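Long-range contacts in ABC transporter, periplasmic substrate-binding protein (Vibrio cholerae O1 biovar eltor, PDB 1TWY), which probably acts as the periplasmic receptor that captures phosphate and hands it to an ABC-type transporter in the inner membrane: residues Ala39-Val44 with Val269-Ile274; Ala67-Leu72 with Leu240-Ser245; Ile216-Ala221 with Tyr233-Pro238. All blocks are in the same frame, centred on the assembly; numbering follows the deposited sequence.

Contact 1 of 3, residues Ala39-Val44 with Val269-Ile274; sequences ARIMDV and VEYGYI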
ATOM      1  N   ALA A  39       3.699   8.959  -3.314  1.00 17.90           N
ATOM      2  CA  ALA A  39       4.458   9.879  -4.140  1.00 18.73           C
ATOM      3  C   ALA A  39       4.452   9.436  -5.644  1.00 19.06           C
ATOM      4  O   ALA A  39       4.596  10.252  -6.483  1.00 24.98           O
ATOM      5  CB  ALA A  39       5.892   9.973  -3.681  1.00 21.58           C
ATOM      6  N   ARG A  40       4.350   8.169  -5.906  1.00 25.51           N
ATOM      7  CA  ARG A  40       4.298   7.594  -7.302  1.00 24.47           C
ATOM      8  C   ARG A  40       3.120   8.301  -8.047  1.00 22.50           C
ATOM      9  O   ARG A  40       3.300   8.987  -9.043  1.00 31.25           O
ATOM     10  CB  ARG A  40       4.072   6.072  -7.216  1.00 28.12           C
ATOM     11  CG  ARG A  40       5.265   5.318  -6.519  1.00 39.53           C
ATOM     12  CD  ARG A  40       5.305   3.798  -6.810  1.00 42.41           C
ATOM     13  NE  ARG A  40       5.241   3.588  -8.255  1.00 52.26           N
ATOM     14  CZ  ARG A  40       4.357   2.820  -8.884  1.00 58.66           C
ATOM     15  NH1 ARG A  40       3.410   2.156  -8.214  1.00 60.89           N
ATOM     16  NH2 ARG A  40       4.420   2.723 -10.204  1.00 56.42           N
ATOM     17  N   ILE A  41       1.959   8.368  -7.436  1.00 21.33           N
ATOM     18  CA  ILE A  41       0.830   9.054  -8.115  1.00 22.96           C
ATOM     19  C   ILE A  41       0.878  10.548  -7.911  1.00 25.13           C
ATOM     20  O   ILE A  41       0.545  11.302  -8.795  1.00 20.35           O
ATOM     21  CB  ILE A  41      -0.510   8.418  -7.725  1.00 23.93           C
ATOM     22  CG1 ILE A  41      -1.683   8.920  -8.572  1.00 23.65           C
ATOM     23  CG2 ILE A  41      -0.877   8.634  -6.213  1.00 20.44           C
ATOM     24  CD1 ILE A  41      -1.523   8.647 -10.164  1.00 28.87           C
HETATM   25  N   MSE A  42       1.439  11.003  -6.768  1.00 21.71           N
HETATM   26  CA  MSE A  42       1.487  12.449  -6.554  1.00 18.13           C
HETATM   27  C   MSE A  42       2.381  13.165  -7.529  1.00 18.41           C
HETATM   28  O   MSE A  42       2.118  14.292  -7.921  1.00 23.16           O
HETATM   29  CB  MSE A  42       1.835  12.850  -5.085  1.00 16.88           C
HETATM   30  CG  MSE A  42       1.783  14.244  -4.710  1.00 16.41           C
HETATM   31 SE   MSE A  42      -0.123  14.847  -4.829  1.00 27.36          SE
HETATM   32  CE  MSE A  42      -0.970  13.629  -3.595  1.00 22.14           C
ATOM     33  N   ASP A  43       3.456  12.472  -7.929  1.00 22.71           N
ATOM     34  CA  ASP A  43       4.307  13.056  -8.942  1.00 23.71           C
ATOM     35  C   ASP A  43       3.539  13.415 -10.255  1.00 27.11           C
ATOM     36  O   ASP A  43       3.660  14.486 -10.830  1.00 26.35           O
ATOM     37  CB  ASP A  43       5.391  12.058  -9.306  1.00 25.19           C
ATOM     38  CG  ASP A  43       6.586  12.048  -8.337  1.00 27.55           C
ATOM     39  OD1 ASP A  43       6.751  12.983  -7.493  1.00 27.32           O
ATOM     40  OD2 ASP A  43       7.238  11.025  -8.278  1.00 29.63           O
ATOM     41  N   VAL A  44       2.683  12.514 -10.661  1.00 25.06           N
ATOM     42  CA  VAL A  44       1.779  12.816 -11.802  1.00 23.40           C
ATOM     43  C   VAL A  44       0.762  13.917 -11.540  1.00 26.82           C
ATOM     44  O   VAL A  44       0.546  14.797 -12.386  1.00 27.51           O
ATOM     45  CB  VAL A  44       1.015  11.591 -12.178  1.00 22.10           C
ATOM     46  CG1 VAL A  44       0.144  11.867 -13.424  1.00 28.31           C
ATOM     47  CG2 VAL A  44       1.981  10.398 -12.521  1.00 25.23           C
ATOM     48  N   VAL A 269      -7.551   6.821 -10.856  1.00 17.43           N
ATOM     49  CA  VAL A 269      -8.195   5.623 -11.317  1.00 17.68           C
ATOM     50  C   VAL A 269      -7.415   4.954 -12.462  1.00 18.51           C
ATOM     51  O   VAL A 269      -7.271   3.722 -12.529  1.00 22.10           O
ATOM     52  CB  VAL A 269      -9.672   5.930 -11.624  1.00 19.38           C
ATOM     53  CG1 VAL A 269     -10.328   4.799 -12.360  1.00 24.39           C
ATOM     54  CG2 VAL A 269     -10.315   6.183 -10.320  1.00 21.06           C
ATOM     55  N   GLU A 270      -6.985   5.768 -13.394  1.00 18.98           N
ATOM     56  CA  GLU A 270      -6.330   5.230 -14.529  1.00 18.55           C
ATOM     57  C   GLU A 270      -5.042   4.564 -14.190  1.00 19.86           C
ATOM     58  O   GLU A 270      -4.657   3.615 -14.888  1.00 22.35           O
ATOM     59  CB  GLU A 270      -6.173   6.217 -15.691  1.00 22.87           C
ATOM     60  CG  GLU A 270      -5.099   7.228 -15.707  1.00 37.34           C
ATOM     61  CD  GLU A 270      -5.082   7.936 -17.073  1.00 22.07           C
ATOM     62  OE1 GLU A 270      -5.003   7.204 -18.135  1.00 31.19           O
ATOM     63  OE2 GLU A 270      -5.012   9.231 -17.039  1.00 29.34           O
ATOM     64  N   TYR A 271      -4.386   5.032 -13.137  1.00 18.92           N
ATOM     65  CA  TYR A 271      -3.153   4.327 -12.648  1.00 18.86           C
ATOM     66  C   TYR A 271      -3.385   3.108 -11.757  1.00 22.02           C
ATOM     67  O   TYR A 271      -2.430   2.435 -11.265  1.00 23.98           O
ATOM     68  CB  TYR A 271      -2.210   5.336 -12.051  1.00 24.06           C
ATOM     69  CG  TYR A 271      -1.412   6.195 -13.048  1.00 22.93           C
ATOM     70  CD1 TYR A 271      -1.952   7.265 -13.731  1.00 21.04           C
ATOM     71  CD2 TYR A 271      -0.088   5.846 -13.378  1.00 21.26           C
ATOM     72  CE1 TYR A 271      -1.207   8.004 -14.647  1.00 22.54           C
ATOM     73  CE2 TYR A 271       0.637   6.568 -14.239  1.00 24.12           C
ATOM     74  CZ  TYR A 271       0.101   7.662 -14.878  1.00 21.39           C
ATOM     75  OH  TYR A 271       0.789   8.387 -15.805  1.00 21.30           O
ATOM     76  N   GLY A 272      -4.609   2.698 -11.597  1.00 23.86           N
ATOM     77  CA  GLY A 272      -4.967   1.463 -10.874  1.00 23.03           C
ATOM     78  C   GLY A 272      -5.256   1.681  -9.424  1.00 21.79           C
ATOM     79  O   GLY A 272      -5.461   0.689  -8.743  1.00 25.41           O
ATOM     80  N   TYR A 273      -5.458   2.939  -8.961  1.00 17.12           N
ATOM     81  CA  TYR A 273      -5.836   3.095  -7.573  1.00 17.52           C
ATOM     82  C   TYR A 273      -7.351   3.187  -7.500  1.00 22.02           C
ATOM     83  O   TYR A 273      -8.006   3.348  -8.545  1.00 24.10           O
ATOM     84  CB  TYR A 273      -5.171   4.279  -6.923  1.00 16.66           C
ATOM     85  CG  TYR A 273      -3.677   4.225  -7.045  1.00 20.23           C
ATOM     86  CD1 TYR A 273      -2.966   3.410  -6.239  1.00 19.21           C
ATOM     87  CD2 TYR A 273      -3.037   4.915  -8.010  1.00 18.24           C
ATOM     88  CE1 TYR A 273      -1.631   3.336  -6.349  1.00 18.99           C
ATOM     89  CE2 TYR A 273      -1.659   4.844  -8.151  1.00 22.81           C
ATOM     90  CZ  TYR A 273      -0.980   4.028  -7.322  1.00 21.98           C
ATOM     91  OH  TYR A 273       0.390   3.899  -7.429  1.00 21.81           O
ATOM     92  N   ILE A 274      -7.914   3.069  -6.335  1.00 18.62           N
ATOM     93  CA  ILE A 274      -9.375   2.790  -6.157  1.00 18.22           C
ATOM     94  C   ILE A 274     -10.057   3.901  -5.398  1.00 19.28           C
ATOM     95  O   ILE A 274      -9.636   4.352  -4.328  1.00 18.94           O
ATOM     96  CB  ILE A 274      -9.604   1.489  -5.428  1.00 24.60           C
ATOM     97  CG1 ILE A 274      -9.110   0.303  -6.297  1.00 25.68           C
ATOM     98  CG2 ILE A 274     -11.055   1.260  -5.126  1.00 29.30           C
ATOM     99  CD1 ILE A 274      -8.097  -0.501  -5.521  1.00 37.31           C
TER
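Tyr271, the first residue after helix 262-270 to leave helical backbone angles, sets the root of its ring against Ile41 of helix 36-52. Ile41 CD1 lies 3.8 Å from Tyr271 CG and about as close to CD1 of the ring, arriving obliquely. The far end of the same tyrosine meets Val44, one helical turn on, with Val44 CG2 4.1 Å from Tyr271 CZ; the two come from opposite directions, and the ring thus spans positions i and i+3 of the helix. Gly272 follows with phi at 92°, the C-prime position of a Schellman motif: its N bonds to Val269 O at 3.0 Å, and Tyr273 N bonds back to a carbonyl of the helix's last turn. Past this helix end a second tyrosine meets helix 36-52. Tyr273 CE2 approaches Ile41 CB to 3.8 Å, ring and aliphatic chain sliding past one another in opposite senses. The backbone places Ile41 CB against Tyr273, while CG1, anti to the backbone N (chi1 -170°), carries CD1 on to Tyr271. At the tip, Tyr273 OH comes 3.6 Å from Arg40 NH1, with the guanidinium and ring planes 62° apart. No hydrogen bond joins the segments; the 237 Å² between them is buried chiefly through Ile41 and Val44 against the two tyrosines, with Ile41 buried and Arg40 and Tyr271 exposed. Tyr273 also meets the Phe239 ring, and Ile274 bonds through its backbone to Phe102 while its side chain packs on helix 225-229. Ala39 and Met42 rest on Val60 of strand 57-62 and Met81 of strand 79-82.

Contact 2 of 3, residues Ala67-Leu72 with Leu240-Ser245; sequences AGISLL and LILHYS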
ATOM      1  N   ALA A  67       7.936  10.311   8.447  1.00 18.28           N
ATOM      2  CA  ALA A  67       8.699  11.542   8.303  1.00 18.01           C
ATOM      3  C   ALA A  67       7.767  12.609   7.759  1.00 22.85           C
ATOM      4  O   ALA A  67       7.863  13.745   8.107  1.00 21.82           O
ATOM      5  CB  ALA A  67       9.898  11.317   7.425  1.00 22.51           C
ATOM      6  N   GLY A  68       6.871  12.219   6.833  1.00 18.82           N
ATOM      7  CA  GLY A  68       5.930  13.169   6.316  1.00 17.26           C
ATOM      8  C   GLY A  68       5.067  13.816   7.400  1.00 19.46           C
ATOM      9  O   GLY A  68       4.943  15.042   7.321  1.00 21.98           O
ATOM     10  N   ILE A  69       4.473  13.018   8.260  1.00 20.47           N
ATOM     11  CA  ILE A  69       3.678  13.512   9.388  1.00 19.91           C
ATOM     12  C   ILE A  69       4.548  14.474  10.194  1.00 22.39           C
ATOM     13  O   ILE A  69       4.093  15.557  10.531  1.00 23.51           O
ATOM     14  CB  ILE A  69       3.196  12.378  10.224  1.00 20.15           C
ATOM     15  CG1 ILE A  69       2.150  11.516   9.453  1.00 19.89           C
ATOM     16  CG2 ILE A  69       2.647  12.892  11.523  1.00 24.49           C
ATOM     17  CD1 ILE A  69       1.909  10.161   9.995  1.00 23.40           C
ATOM     18  N   SER A  70       5.772  14.078  10.514  1.00 20.46           N
ATOM     19  CA  SER A  70       6.646  14.934  11.322  1.00 22.74           C
ATOM     20  C   SER A  70       6.946  16.258  10.660  1.00 21.76           C
ATOM     21  O   SER A  70       6.908  17.310  11.315  1.00 22.89           O
ATOM     22  CB  SER A  70       7.957  14.209  11.572  1.00 23.69           C
ATOM     23  OG  SER A  70       8.831  15.042  12.368  1.00 29.04           O
ATOM     24  N   LEU A  71       7.261  16.231   9.364  1.00 20.12           N
ATOM     25  CA  LEU A  71       7.533  17.431   8.623  1.00 19.19           C
ATOM     26  C   LEU A  71       6.364  18.402   8.583  1.00 22.72           C
ATOM     27  O   LEU A  71       6.535  19.598   8.591  1.00 22.47           O
ATOM     28  CB  LEU A  71       8.061  17.092   7.221  1.00 17.02           C
ATOM     29  CG  LEU A  71       9.449  16.430   7.140  1.00 21.20           C
ATOM     30  CD1 LEU A  71       9.684  15.829   5.678  1.00 26.34           C
ATOM     31  CD2 LEU A  71      10.471  17.406   7.399  1.00 22.62           C
ATOM     32  N   LEU A  72       5.169  17.873   8.423  1.00 20.77           N
ATOM     33  CA  LEU A  72       3.951  18.705   8.474  1.00 20.17           C
ATOM     34  C   LEU A  72       3.737  19.292   9.867  1.00 21.28           C
ATOM     35  O   LEU A  72       3.407  20.497   9.950  1.00 23.20           O
ATOM     36  CB  LEU A  72       2.725  17.895   8.076  1.00 21.56           C
ATOM     37  CG  LEU A  72       1.406  18.635   8.085  1.00 21.16           C
ATOM     38  CD1 LEU A  72       1.313  19.707   7.102  1.00 27.37           C
ATOM     39  CD2 LEU A  72       0.249  17.605   7.899  1.00 20.24           C
ATOM     40  N   LEU A 240      -3.726   8.628   2.312  1.00 16.89           N
ATOM     41  CA  LEU A 240      -4.268   9.798   2.983  1.00 15.81           C
ATOM     42  C   LEU A 240      -3.490  11.008   2.711  1.00 16.90           C
ATOM     43  O   LEU A 240      -2.234  11.069   2.546  1.00 19.06           O
ATOM     44  CB  LEU A 240      -4.262   9.560   4.488  1.00 16.95           C
ATOM     45  CG  LEU A 240      -4.986   8.350   5.037  1.00 21.48           C
ATOM     46  CD1 LEU A 240      -4.912   8.425   6.538  1.00 23.64           C
ATOM     47  CD2 LEU A 240      -6.503   8.294   4.520  1.00 21.72           C
ATOM     48  N   ILE A 241      -4.198  12.122   2.684  1.00 16.14           N
ATOM     49  CA  ILE A 241      -3.678  13.455   2.534  1.00 16.83           C
ATOM     50  C   ILE A 241      -4.062  14.236   3.835  1.00 16.36           C
ATOM     51  O   ILE A 241      -5.232  14.246   4.217  1.00 19.19           O
ATOM     52  CB  ILE A 241      -4.302  14.164   1.363  1.00 15.08           C
ATOM     53  CG1 ILE A 241      -4.132  13.341   0.029  1.00 17.29           C
ATOM     54  CG2 ILE A 241      -3.697  15.524   1.181  1.00 20.96           C
ATOM     55  CD1 ILE A 241      -2.735  13.183  -0.369  1.00 21.22           C
ATOM     56  N   LEU A 242      -3.031  14.800   4.446  1.00 17.18           N
ATOM     57  CA  LEU A 242      -3.118  15.508   5.743  1.00 19.46           C
ATOM     58  C   LEU A 242      -2.732  16.961   5.514  1.00 16.95           C
ATOM     59  O   LEU A 242      -1.765  17.294   4.863  1.00 17.61           O
ATOM     60  CB  LEU A 242      -2.165  14.910   6.763  1.00 20.69           C
ATOM     61  CG  LEU A 242      -2.387  13.534   7.357  1.00 29.17           C
ATOM     62  CD1 LEU A 242      -2.450  12.502   6.390  1.00 25.90           C
ATOM     63  CD2 LEU A 242      -1.175  13.195   8.235  1.00 35.39           C
ATOM     64  N   HIS A 243      -3.470  17.876   6.169  1.00 18.62           N
ATOM     65  CA  HIS A 243      -3.170  19.320   6.045  1.00 20.93           C
ATOM     66  C   HIS A 243      -3.970  20.050   7.114  1.00 23.29           C
ATOM     67  O   HIS A 243      -4.814  19.453   7.723  1.00 20.15           O
ATOM     68  CB  HIS A 243      -3.484  19.883   4.671  1.00 22.94           C
ATOM     69  CG  HIS A 243      -4.937  19.975   4.381  1.00 24.70           C
ATOM     70  ND1 HIS A 243      -5.774  18.877   4.405  1.00 35.95           N
ATOM     71  CD2 HIS A 243      -5.717  21.050   4.107  1.00 33.11           C
ATOM     72  CE1 HIS A 243      -7.007  19.268   4.127  1.00 42.23           C
ATOM     73  NE2 HIS A 243      -6.998  20.576   3.941  1.00 33.93           N
ATOM     74  N   TYR A 244      -3.609  21.289   7.396  1.00 29.75           N
ATOM     75  CA  TYR A 244      -4.338  22.082   8.438  1.00 30.50           C
ATOM     76  C   TYR A 244      -5.413  22.923   7.779  1.00 39.47           C
ATOM     77  O   TYR A 244      -5.162  24.019   7.394  1.00 45.48           O
ATOM     78  CB  TYR A 244      -3.359  22.958   9.163  1.00 28.69           C
ATOM     79  CG  TYR A 244      -2.420  22.172   9.957  1.00 25.14           C
ATOM     80  CD1 TYR A 244      -2.841  21.470  11.074  1.00 27.38           C
ATOM     81  CD2 TYR A 244      -1.095  22.010   9.552  1.00 29.55           C
ATOM     82  CE1 TYR A 244      -2.002  20.691  11.827  1.00 24.56           C
ATOM     83  CE2 TYR A 244      -0.228  21.285  10.323  1.00 25.19           C
ATOM     84  CZ  TYR A 244      -0.666  20.603  11.443  1.00 25.44           C
ATOM     85  OH  TYR A 244       0.034  19.807  12.331  1.00 30.67           O
ATOM     86  N   SER A 245      -6.600  22.361   7.602  1.00 48.36           N
ATOM     87  CA  SER A 245      -7.608  22.966   6.683  1.00 54.56           C
ATOM     88  C   SER A 245      -7.839  24.455   6.995  1.00 61.18           C
ATOM     89  O   SER A 245      -7.966  25.307   6.081  1.00 63.88           O
ATOM     90  CB  SER A 245      -8.929  22.196   6.707  1.00 53.00           C
ATOM     91  OG  SER A 245      -9.739  22.565   7.824  1.00 67.27           O
TER
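Leu72 splays its two methyl branches over two residues of the segment 240-245. Its CG lies 3.8 Å from Tyr244 CE2, with CD1 close to the same part of the ring, whereas CD2 turns to the strand and sits 3.8 Å from Leu242 CB. CD2 also touches the main chain, 3.7 Å from Leu242 O. CG anti to the backbone N (chi1 -180°) carries the fork to the strand, and chi2 of 65° turns CD2 to Leu242 and CD1 to Tyr244. The carbonyl of the same leucine takes part as well: Leu72 O lies in the plane of the Tyr244 ring, at its edge, 3.7 Å from CE2. Tyr244 OH is hydrogen-bonded to Gln92 OE1, outside the two segments. One turn earlier, Ile69 CG1 meets Leu242 CD2 at 3.9 Å, so Leu242 is touched by both Ile69 and Leu72. No hydrogen bond crosses the contact, and four of its five touching residues are buried.

The axes of helix 67-72 and strand 240-243 pass 9.6 Å apart and run nearly parallel, at 18°. Ile69 and Leu72 also rest on Thr82 and Ala80 of the adjoining strand 79-82, while His243 points away from the helix and touches Ile256 of helix 250-260. Helix 65-73 links strands 57-62 and 79-82, both parallel to strand 29-34, and so forms a beta-alpha-beta crossover. Helices covering a central sheet in this way are characteristic of the alpha/beta lobes of periplasmic binding proteins.

Contact 3 of 3, residues Ile216-Ala221 with Tyr233-Pro238; sequences IQFEKA and YQLSRP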
ATOM      1  N   ILE A 216      -5.594 -15.141  -5.517  1.00 19.93           N
ATOM      2  CA  ILE A 216      -6.617 -15.892  -4.786  1.00 16.49           C
ATOM      3  C   ILE A 216      -7.468 -14.987  -3.904  1.00 19.73           C
ATOM      4  O   ILE A 216      -7.214 -13.779  -3.727  1.00 18.69           O
ATOM      5  CB  ILE A 216      -6.008 -16.996  -3.974  1.00 18.54           C
ATOM      6  CG1 ILE A 216      -5.064 -16.436  -2.953  1.00 18.30           C
ATOM      7  CG2 ILE A 216      -5.339 -17.966  -4.934  1.00 20.53           C
ATOM      8  CD1 ILE A 216      -4.535 -17.579  -1.950  1.00 22.53           C
ATOM      9  N   GLN A 217      -8.578 -15.520  -3.403  1.00 20.90           N
ATOM     10  CA  GLN A 217      -9.380 -14.774  -2.447  1.00 19.19           C
ATOM     11  C   GLN A 217      -8.676 -14.641  -1.115  1.00 17.04           C
ATOM     12  O   GLN A 217      -7.852 -15.465  -0.734  1.00 18.07           O
ATOM     13  CB  GLN A 217     -10.710 -15.505  -2.217  1.00 18.98           C
ATOM     14  CG  GLN A 217     -11.560 -15.497  -3.440  1.00 18.37           C
ATOM     15  CD  GLN A 217     -12.800 -16.477  -3.272  1.00 29.29           C
ATOM     16  OE1 GLN A 217     -12.791 -17.418  -2.428  1.00 26.46           O
ATOM     17  NE2 GLN A 217     -13.799 -16.265  -4.057  1.00 26.90           N
ATOM     18  N   PHE A 218      -9.072 -13.623  -0.388  1.00 21.81           N
ATOM     19  CA  PHE A 218      -8.738 -13.424   1.012  1.00 20.45           C
ATOM     20  C   PHE A 218     -10.029 -13.341   1.807  1.00 21.84           C
ATOM     21  O   PHE A 218     -10.879 -12.448   1.553  1.00 22.50           O
ATOM     22  CB  PHE A 218      -7.932 -12.141   1.221  1.00 20.97           C
ATOM     23  CG  PHE A 218      -7.409 -11.985   2.629  1.00 21.62           C
ATOM     24  CD1 PHE A 218      -6.465 -12.849   3.114  1.00 20.37           C
ATOM     25  CD2 PHE A 218      -7.845 -10.953   3.416  1.00 29.54           C
ATOM     26  CE1 PHE A 218      -5.909 -12.706   4.370  1.00 23.17           C
ATOM     27  CE2 PHE A 218      -7.291 -10.788   4.660  1.00 22.28           C
ATOM     28  CZ  PHE A 218      -6.369 -11.670   5.150  1.00 20.50           C
ATOM     29  N   GLU A 219     -10.182 -14.256   2.772  1.00 24.22           N
ATOM     30  CA  GLU A 219     -11.441 -14.412   3.546  1.00 28.10           C
ATOM     31  C   GLU A 219     -12.624 -14.477   2.593  1.00 23.14           C
ATOM     32  O   GLU A 219     -13.635 -13.829   2.793  1.00 26.41           O
ATOM     33  CB  GLU A 219     -11.622 -13.331   4.594  1.00 29.29           C
ATOM     34  CG  GLU A 219     -10.577 -13.402   5.730  1.00 30.54           C
ATOM     35  CD  GLU A 219     -10.774 -14.547   6.721  1.00 29.15           C
ATOM     36  OE1 GLU A 219     -11.635 -15.465   6.542  1.00 37.06           O
ATOM     37  OE2 GLU A 219     -10.026 -14.542   7.741  1.00 34.11           O
ATOM     38  N   LYS A 220     -12.468 -15.280   1.539  1.00 24.06           N
ATOM     39  CA  LYS A 220     -13.497 -15.566   0.549  1.00 26.86           C
ATOM     40  C   LYS A 220     -13.947 -14.364  -0.317  1.00 27.76           C
ATOM     41  O   LYS A 220     -14.820 -14.532  -1.203  1.00 29.88           O
ATOM     42  CB  LYS A 220     -14.766 -16.245   1.190  1.00 26.85           C
ATOM     43  CG  LYS A 220     -14.561 -17.654   1.694  1.00 40.35           C
ATOM     44  CD  LYS A 220     -15.683 -18.644   1.210  1.00 49.55           C
ATOM     45  CE  LYS A 220     -15.777 -19.869   2.110  1.00 51.07           C
ATOM     46  NZ  LYS A 220     -15.568 -19.472   3.545  1.00 43.01           N
ATOM     47  N   ALA A 221     -13.235 -13.243  -0.230  1.00 22.33           N
ATOM     48  CA  ALA A 221     -13.543 -12.079  -1.062  1.00 25.21           C
ATOM     49  C   ALA A 221     -12.566 -12.057  -2.224  1.00 24.90           C
ATOM     50  O   ALA A 221     -11.335 -12.220  -2.027  1.00 20.42           O
ATOM     51  CB  ALA A 221     -13.414 -10.805  -0.265  1.00 27.49           C
ATOM     52  N   TYR A 233     -13.086  -6.777   0.501  1.00 28.40           N
ATOM     53  CA  TYR A 233     -11.714  -7.307   0.422  1.00 23.03           C
ATOM     54  C   TYR A 233     -10.788  -6.532   1.361  1.00 20.08           C
ATOM     55  O   TYR A 233     -10.633  -5.342   1.227  1.00 24.87           O
ATOM     56  CB  TYR A 233     -11.256  -7.318  -1.054  1.00 21.88           C
ATOM     57  CG  TYR A 233      -9.861  -7.899  -1.217  1.00 18.67           C
ATOM     58  CD1 TYR A 233      -9.705  -9.248  -1.388  1.00 20.25           C
ATOM     59  CD2 TYR A 233      -8.782  -7.095  -1.349  1.00 22.40           C
ATOM     60  CE1 TYR A 233      -8.420  -9.813  -1.559  1.00 19.90           C
ATOM     61  CE2 TYR A 233      -7.475  -7.663  -1.511  1.00 20.18           C
ATOM     62  CZ  TYR A 233      -7.345  -8.975  -1.667  1.00 19.68           C
ATOM     63  OH  TYR A 233      -6.137  -9.606  -1.846  1.00 18.40           O
ATOM     64  N   GLN A 234     -10.176  -7.216   2.305  1.00 20.63           N
ATOM     65  CA  GLN A 234      -9.519  -6.585   3.412  1.00 20.13           C
ATOM     66  C   GLN A 234      -8.092  -6.037   3.069  1.00 21.43           C
ATOM     67  O   GLN A 234      -7.613  -5.216   3.835  1.00 23.53           O
ATOM     68  CB  GLN A 234      -9.411  -7.497   4.670  1.00 25.16           C
ATOM     69  CG  GLN A 234     -10.728  -7.888   5.369  1.00 27.68           C
ATOM     70  CD  GLN A 234     -10.387  -8.899   6.525  1.00 26.13           C
ATOM     71  OE1 GLN A 234      -9.351  -8.717   7.267  1.00 33.14           O
ATOM     72  NE2 GLN A 234     -11.140  -9.969   6.588  1.00 38.53           N
ATOM     73  N   LEU A 235      -7.377  -6.548   2.020  1.00 19.70           N
ATOM     74  CA  LEU A 235      -6.008  -6.286   1.860  1.00 17.93           C
ATOM     75  C   LEU A 235      -5.805  -5.033   1.003  1.00 16.81           C
ATOM     76  O   LEU A 235      -5.555  -5.034  -0.189  1.00 17.82           O
ATOM     77  CB  LEU A 235      -5.267  -7.498   1.254  1.00 21.08           C
ATOM     78  CG  LEU A 235      -5.193  -8.656   2.271  1.00 29.84           C
ATOM     79  CD1 LEU A 235      -4.423  -9.808   1.587  1.00 29.99           C
ATOM     80  CD2 LEU A 235      -4.716  -8.403   3.765  1.00 25.58           C
ATOM     81  N   SER A 236      -6.051  -3.915   1.643  1.00 17.59           N
ATOM     82  CA  SER A 236      -5.888  -2.652   0.980  1.00 18.12           C
ATOM     83  C   SER A 236      -5.393  -1.645   1.998  1.00 19.12           C
ATOM     84  O   SER A 236      -5.497  -1.806   3.200  1.00 23.01           O
ATOM     85  CB  SER A 236      -7.169  -2.170   0.397  1.00 26.90           C
ATOM     86  OG  SER A 236      -7.954  -1.624   1.413  1.00 27.84           O
ATOM     87  N   ARG A 237      -4.824  -0.586   1.500  1.00 18.98           N
ATOM     88  CA  ARG A 237      -4.304   0.431   2.381  1.00 19.16           C
ATOM     89  C   ARG A 237      -4.766   1.776   1.828  1.00 18.43           C
ATOM     90  O   ARG A 237      -4.979   1.900   0.633  1.00 20.21           O
ATOM     91  CB  ARG A 237      -2.773   0.415   2.418  1.00 21.65           C
ATOM     92  CG  ARG A 237      -2.143   0.697   1.112  1.00 23.51           C
ATOM     93  CD  ARG A 237      -0.711   0.313   1.074  1.00 26.98           C
ATOM     94  NE  ARG A 237      -0.165   0.427  -0.252  1.00 20.98           N
ATOM     95  CZ  ARG A 237       1.102   0.741  -0.530  1.00 23.43           C
ATOM     96  NH1 ARG A 237       1.916   0.925   0.455  1.00 22.63           N
ATOM     97  NH2 ARG A 237       1.538   0.904  -1.799  1.00 22.55           N
ATOM     98  N   PRO A 238      -4.979   2.747   2.711  1.00 19.75           N
ATOM     99  CA  PRO A 238      -5.375   4.071   2.298  1.00 17.84           C
ATOM    100  C   PRO A 238      -4.230   4.937   1.820  1.00 18.82           C
ATOM    101  O   PRO A 238      -3.121   4.802   2.421  1.00 18.00           O
ATOM    102  CB  PRO A 238      -5.966   4.691   3.628  1.00 17.90           C
ATOM    103  CG  PRO A 238      -5.193   4.035   4.664  1.00 20.78           C
ATOM    104  CD  PRO A 238      -4.969   2.610   4.165  1.00 19.13           C
TER
HETATM  105  O   HOH W   1      -5.626 -11.703  -3.674  1.00 26.73           O
HETATM  106  O   HOH W   2     -11.138  -9.969   2.570  1.00 22.99           O
HETATM  107  O   HOH W   3      -9.833 -11.499   8.759  1.00 33.45           O
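A type I' beta turn from Phe218 to Ala221 ends strand 214-218, and the chain leading into strand 236-243 packs against it. The turn is closed in both directions, by Phe218 N to Ala221 O and Ala221 N to Phe218 O. Phe218, with CG anti to its own N (chi1 -172°), points its ring at Leu235, whose CD1 stands 3.9 Å from the ring centroid and 14° off the normal, a CH-pi contact over the face. Glu219 CG lies toward the rim of the opposite face, and Gln234 CB meets the ring edge in plane, 3.9 Å from Phe218 CE2. Tyr233 comes in at the root of the phenylalanine, its CE1 3.7 Å from Phe218 CB. Its ring also presents an edge to the turn: Ala221 O lies in the ring plane, 3.4 Å from Tyr233 CD1.

Three waters link polar groups of the two segments. One donates to Ile216 O and to Tyr233 OH (2.8 Å), and that hydroxyl also bonds to Leu105 O. A second donates to Phe218 O at 2.7 Å and accepts from Gln234 N at 2.9 Å. A third accepts from Gln234 NE2 at 3.0 Å and donates to Glu219 OE2; carboxylate and amide planes are only 10° apart. Both groups have a further partner in Arg120, whose N bonds Glu219 OE2 and whose NH2 bonds Gln234 OE1, which would limit their movement. The direct contact is thus apolar, centred on Phe218, while the polar atoms are joined indirectly through water and shared partners such as Arg120.

In the fold
Contact 1 joins a helix near the N-terminus to the C-terminal end; contact 2 is nested inside its loop, and contact 3 inside that of contact 2. Contacts 2 and 3 lie about 27 Å apart between centres: contact 2 uses the end of strand 236-243, contact 3 the chain leading into its start. This strand and its partner 96-109 probably cross between the lobes, and Arg237, in a salt bridge with Asp103 and hydrogen-bonded to Ser37 and Ser158, is consistent with that place. Contact 1 touches contact 2 where Met42 CE meets Ile241 CD1 at 3.7 Å. Contacts 2 and 3 thus probably belong to different lobes, which in such receptors close on the ligand between them.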